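Long-range contact in MlnE (Bacillus amyloliquefaciens subsp. plantarum, PDB 5D2E), which contributes the N-terminal B-type ketoreductase of the macrolactin assembly line, which probably uses NADPH to reduce ketones of the growing polyketide: residues Gly108-Arg119 and Gln157-Leu167. Sequence-based numbering, arbitrary orientation.
Sequences GEDYDALCGVLR and QMFQAFMANKL
Gly108 meets Gln157 where helix 108-120 begins alongside helix 141-164: its bare CA lies 3.4 Å from Gln157 NE2, a closeness that suits a residue without a side chain. One turn on, Tyr111 lays a face of its ring over the backbone between Gln157 and Met158, Met158 N standing 4.0 Å above the ring plane, over its centre. Tyr111 CB presses on Ala161 CB at 3.4 Å, where a methyl is small enough to let the helices approach to 8.9 Å between axes. The Tyr111 hydroxyl is hydrogen-bonded to Phe105 O and Ser154 OG. Asp112, an acceptor at the partly exposed edge, takes a hydrogen bond on the anti side of OD1 from the donor Asn165 ND2 (2.9 Å, 156°), which also bonds Ala161 O weakly. These helices, crossing at -42°, pack together in the Rossmann-like N-terminal subdomain, where Leu114, Met158 and Phe162 reach strand 60-64. Cys115, small and weakly polar, brings SG to 3.7 Å from Phe162 CD1, an oblique sulfur-aromatic contact. Leu118, buried and apolar, approaches Leu167, the residue after the Schellman motif at Lys166. Arg119 runs CG alongside Leu167 CD1; long enough to reach a helix-end carbonyl from the surface, it bends at chi3 (58°), bringing NH1 into a weak 2.9 Å hydrogen bond with Asn165 O.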
loop_
_atom_site.group_PDB
_atom_site.type_symbol
_atom_site.label_atom_id
_atom_site.label_comp_id
_atom_site.label_asym_id
_atom_site.label_seq_id
_atom_site.Cartn_x
_atom_site.Cartn_y
_atom_site.Cartn_z
ATOM N N GLY A 108 15.790 -17.954 -0.014
ATOM C CA GLY A 108 16.087 -17.784 1.382
ATOM C C GLY A 108 17.343 -18.443 1.845
ATOM O O GLY A 108 18.058 -17.914 2.734
ATOM N N GLU A 109 17.616 -19.610 1.247
ATOM C CA GLU A 109 18.786 -20.385 1.558
ATOM C C GLU A 109 20.070 -19.570 1.283
ATOM O O GLU A 109 21.108 -19.745 1.945
ATOM C CB GLU A 109 18.816 -21.637 0.679
ATOM C CG GLU A 109 17.818 -22.745 1.037
ATOM C CD GLU A 109 16.385 -22.530 0.536
ATOM O OE1 GLU A 109 16.121 -21.591 -0.274
ATOM O OE2 GLU A 109 15.497 -23.314 0.990
ATOM N N ASP A 110 20.032 -18.781 0.227
ATOM C CA ASP A 110 21.215 -17.948 -0.108
ATOM C C ASP A 110 21.436 -16.852 0.941
ATOM O O ASP A 110 22.586 -16.547 1.261
ATOM C CB ASP A 110 21.102 -17.364 -1.533
ATOM C CG ASP A 110 21.335 -18.409 -2.627
ATOM O OD1 ASP A 110 21.429 -19.630 -2.325
ATOM O OD2 ASP A 110 21.364 -18.016 -3.807
ATOM N N TYR A 111 20.363 -16.255 1.485
ATOM C CA TYR A 111 20.542 -15.274 2.567
ATOM C C TYR A 111 21.125 -15.937 3.783
ATOM O O TYR A 111 21.950 -15.343 4.497
ATOM C CB TYR A 111 19.253 -14.519 2.899
ATOM C CG TYR A 111 18.742 -13.602 1.820
ATOM C CD1 TYR A 111 17.938 -14.074 0.844
ATOM C CD2 TYR A 111 19.084 -12.244 1.766
ATOM C CE1 TYR A 111 17.453 -13.271 -0.155
ATOM C CE2 TYR A 111 18.580 -11.407 0.764
ATOM C CZ TYR A 111 17.761 -11.916 -0.187
ATOM O OH TYR A 111 17.209 -11.231 -1.267
ATOM N N ASP A 112 20.735 -17.192 4.056
ATOM C CA ASP A 112 21.347 -17.929 5.164
ATOM C C ASP A 112 22.795 -18.113 5.011
ATOM O O ASP A 112 23.568 -17.942 5.984
ATOM C CB ASP A 112 20.713 -19.318 5.349
ATOM C CG ASP A 112 19.330 -19.240 5.826
ATOM O OD1 ASP A 112 18.947 -18.340 6.621
ATOM O OD2 ASP A 112 18.584 -20.129 5.395
ATOM N N ALA A 113 23.189 -18.527 3.798
ATOM C CA ALA A 113 24.588 -18.713 3.453
ATOM C C ALA A 113 25.370 -17.426 3.631
ATOM O O ALA A 113 26.453 -17.441 4.206
ATOM C CB ALA A 113 24.728 -19.175 2.021
ATOM N N LEU A 114 24.818 -16.306 3.121
ATOM C CA LEU A 114 25.454 -15.016 3.310
ATOM C C LEU A 114 25.679 -14.708 4.785
ATOM O O LEU A 114 26.776 -14.279 5.147
ATOM C CB LEU A 114 24.625 -13.880 2.700
ATOM C CG LEU A 114 25.193 -12.476 2.761
ATOM C CD1 LEU A 114 26.499 -12.361 1.964
ATOM C CD2 LEU A 114 24.191 -11.477 2.242
ATOM N N CYS A 115 24.618 -14.823 5.606
ATOM C CA CYS A 115 24.754 -14.599 7.037
ATOM C C CYS A 115 25.837 -15.526 7.670
ATOM O O CYS A 115 26.636 -15.091 8.450
ATOM C CB CYS A 115 23.436 -14.830 7.765
ATOM S SG CYS A 115 22.109 -13.744 7.284
ATOM N N GLY A 116 25.818 -16.786 7.302
ATOM C CA GLY A 116 26.771 -17.776 7.823
ATOM C C GLY A 116 28.179 -17.396 7.484
ATOM O O GLY A 116 29.055 -17.335 8.349
ATOM N N VAL A 117 28.403 -17.030 6.232
ATOM C CA VAL A 117 29.742 -16.662 5.852
ATOM C C VAL A 117 30.245 -15.403 6.533
ATOM O O VAL A 117 31.383 -15.356 7.026
ATOM C CB VAL A 117 29.876 -16.578 4.305
ATOM C CG1 VAL A 117 31.232 -16.011 3.938
ATOM C CG2 VAL A 117 29.716 -17.957 3.687
ATOM N N LEU A 118 29.402 -14.351 6.585
ATOM C CA LEU A 118 29.818 -13.117 7.230
ATOM C C LEU A 118 30.138 -13.331 8.720
ATOM O O LEU A 118 31.081 -12.766 9.230
ATOM C CB LEU A 118 28.771 -12.038 7.061
ATOM C CG LEU A 118 28.606 -11.574 5.592
ATOM C CD1 LEU A 118 27.450 -10.578 5.564
ATOM C CD2 LEU A 118 29.850 -10.959 5.000
ATOM N N ARG A 119 29.351 -14.170 9.377
ATOM C CA ARG A 119 29.589 -14.464 10.776
ATOM C C ARG A 119 30.933 -15.178 10.930
ATOM O O ARG A 119 31.760 -14.798 11.783
ATOM C CB ARG A 119 28.432 -15.246 11.356
ATOM C CG ARG A 119 27.208 -14.327 11.615
ATOM C CD ARG A 119 26.157 -14.972 12.472
ATOM N NE ARG A 119 26.631 -15.413 13.798
ATOM C CZ ARG A 119 25.900 -16.137 14.640
ATOM N NH1 ARG A 119 24.674 -16.501 14.300
ATOM N NH2 ARG A 119 26.405 -16.560 15.789
ATOM N N GLN A 157 12.787 -12.147 2.539
ATOM C CA GLN A 157 13.844 -13.140 2.713
ATOM C C GLN A 157 15.002 -12.562 3.566
ATOM O O GLN A 157 15.553 -13.240 4.474
ATOM C CB GLN A 157 14.364 -13.717 1.413
ATOM C CG GLN A 157 13.363 -14.427 0.495
ATOM C CD GLN A 157 12.680 -15.652 1.090
ATOM O OE1 GLN A 157 11.714 -16.238 0.523
ATOM N NE2 GLN A 157 13.220 -16.097 2.195
ATOM N N MET A 158 15.375 -11.314 3.283
ATOM C CA MET A 158 16.499 -10.705 3.935
ATOM C C MET A 158 16.220 -10.514 5.411
ATOM O O MET A 158 17.014 -10.910 6.243
ATOM C CB MET A 158 16.826 -9.371 3.277
ATOM C CG MET A 158 17.992 -8.654 3.956
ATOM S SD MET A 158 18.086 -6.892 3.513
ATOM C CE MET A 158 16.799 -6.269 4.622
ATOM N N PHE A 159 15.053 -9.963 5.765
ATOM C CA PHE A 159 14.778 -9.725 7.178
ATOM C C PHE A 159 14.570 -11.035 7.928
ATOM O O PHE A 159 15.063 -11.195 9.025
ATOM C CB PHE A 159 13.550 -8.871 7.369
ATOM C CG PHE A 159 13.756 -7.448 7.060
ATOM C CD1 PHE A 159 14.656 -6.704 7.799
ATOM C CD2 PHE A 159 12.985 -6.807 6.101
ATOM C CE1 PHE A 159 14.848 -5.364 7.553
ATOM C CE2 PHE A 159 13.171 -5.460 5.855
ATOM C CZ PHE A 159 14.096 -4.743 6.566
ATOM N N GLN A 160 13.910 -12.003 7.326
ATOM C CA GLN A 160 13.724 -13.231 8.005
ATOM C C GLN A 160 15.071 -13.930 8.279
ATOM O O GLN A 160 15.294 -14.437 9.374
ATOM C CB GLN A 160 12.770 -14.108 7.259
ATOM C CG GLN A 160 12.151 -15.148 8.139
ATOM C CD GLN A 160 11.110 -15.997 7.404
ATOM O OE1 GLN A 160 11.470 -16.815 6.561
ATOM N NE2 GLN A 160 9.831 -15.871 7.808
ATOM N N ALA A 161 15.920 -14.007 7.261
ATOM C CA ALA A 161 17.246 -14.610 7.397
ATOM C C ALA A 161 18.059 -13.846 8.403
ATOM O O ALA A 161 18.761 -14.484 9.227
ATOM C CB ALA A 161 17.972 -14.629 6.053
ATOM N N PHE A 162 18.046 -12.495 8.337
ATOM C CA PHE A 162 18.849 -11.735 9.288
ATOM C C PHE A 162 18.429 -12.022 10.722
ATOM O O PHE A 162 19.299 -12.096 11.606
ATOM C CB PHE A 162 18.757 -10.240 9.094
ATOM C CG PHE A 162 19.573 -9.709 7.937
ATOM C CD1 PHE A 162 20.211 -10.560 7.044
ATOM C CD2 PHE A 162 19.622 -8.327 7.721
ATOM C CE1 PHE A 162 20.969 -10.036 6.012
ATOM C CE2 PHE A 162 20.346 -7.818 6.675
ATOM C CZ PHE A 162 21.017 -8.693 5.832
ATOM N N MET A 163 17.119 -12.144 10.957
ATOM C CA MET A 163 16.686 -12.356 12.347
ATOM C C MET A 163 16.998 -13.772 12.756
ATOM O O MET A 163 17.451 -13.997 13.897
ATOM C CB MET A 163 15.227 -11.968 12.541
ATOM C CG MET A 163 15.094 -10.444 12.446
ATOM S SD MET A 163 13.415 -9.834 12.797
ATOM C CE MET A 163 12.659 -10.513 11.350
ATOM N N ALA A 164 16.778 -14.727 11.849
ATOM C CA ALA A 164 16.974 -16.096 12.212
ATOM C C ALA A 164 18.425 -16.389 12.524
ATOM O O ALA A 164 18.717 -17.225 13.374
ATOM C CB ALA A 164 16.497 -17.050 11.124
ATOM N N ASN A 165 19.349 -15.765 11.796
ATOM C CA ASN A 165 20.788 -15.997 11.986
ATOM C C ASN A 165 21.435 -14.961 12.893
ATOM O O ASN A 165 22.651 -14.930 13.035
ATOM C CB ASN A 165 21.470 -16.002 10.606
ATOM C CG ASN A 165 20.975 -17.139 9.743
ATOM O OD1 ASN A 165 21.052 -18.262 10.152
ATOM N ND2 ASN A 165 20.330 -16.848 8.659
ATOM N N LYS A 166 20.647 -14.049 13.451
ATOM C CA LYS A 166 21.108 -13.010 14.350
ATOM C C LYS A 166 22.331 -12.227 13.843
ATOM O O LYS A 166 23.300 -11.981 14.581
ATOM C CB LYS A 166 21.387 -13.636 15.724
ATOM C CG LYS A 166 20.115 -14.219 16.362
ATOM C CD LYS A 166 20.235 -14.180 17.869
ATOM C CE LYS A 166 19.390 -15.274 18.494
ATOM N NZ LYS A 166 19.112 -14.917 19.917
ATOM N N LEU A 167 22.284 -11.833 12.572
ATOM C CA LEU A 167 23.415 -11.223 11.955
ATOM C C LEU A 167 23.637 -9.797 12.483
ATOM O O LEU A 167 24.774 -9.395 12.672
ATOM C CB LEU A 167 23.245 -11.288 10.458
ATOM C CG LEU A 167 24.337 -10.548 9.722
ATOM C CD1 LEU A 167 25.556 -11.448 9.828
ATOM C CD2 LEU A 167 23.989 -10.285 8.267
HETATM O O HOH W 1 23.490 -19.316 8.459
#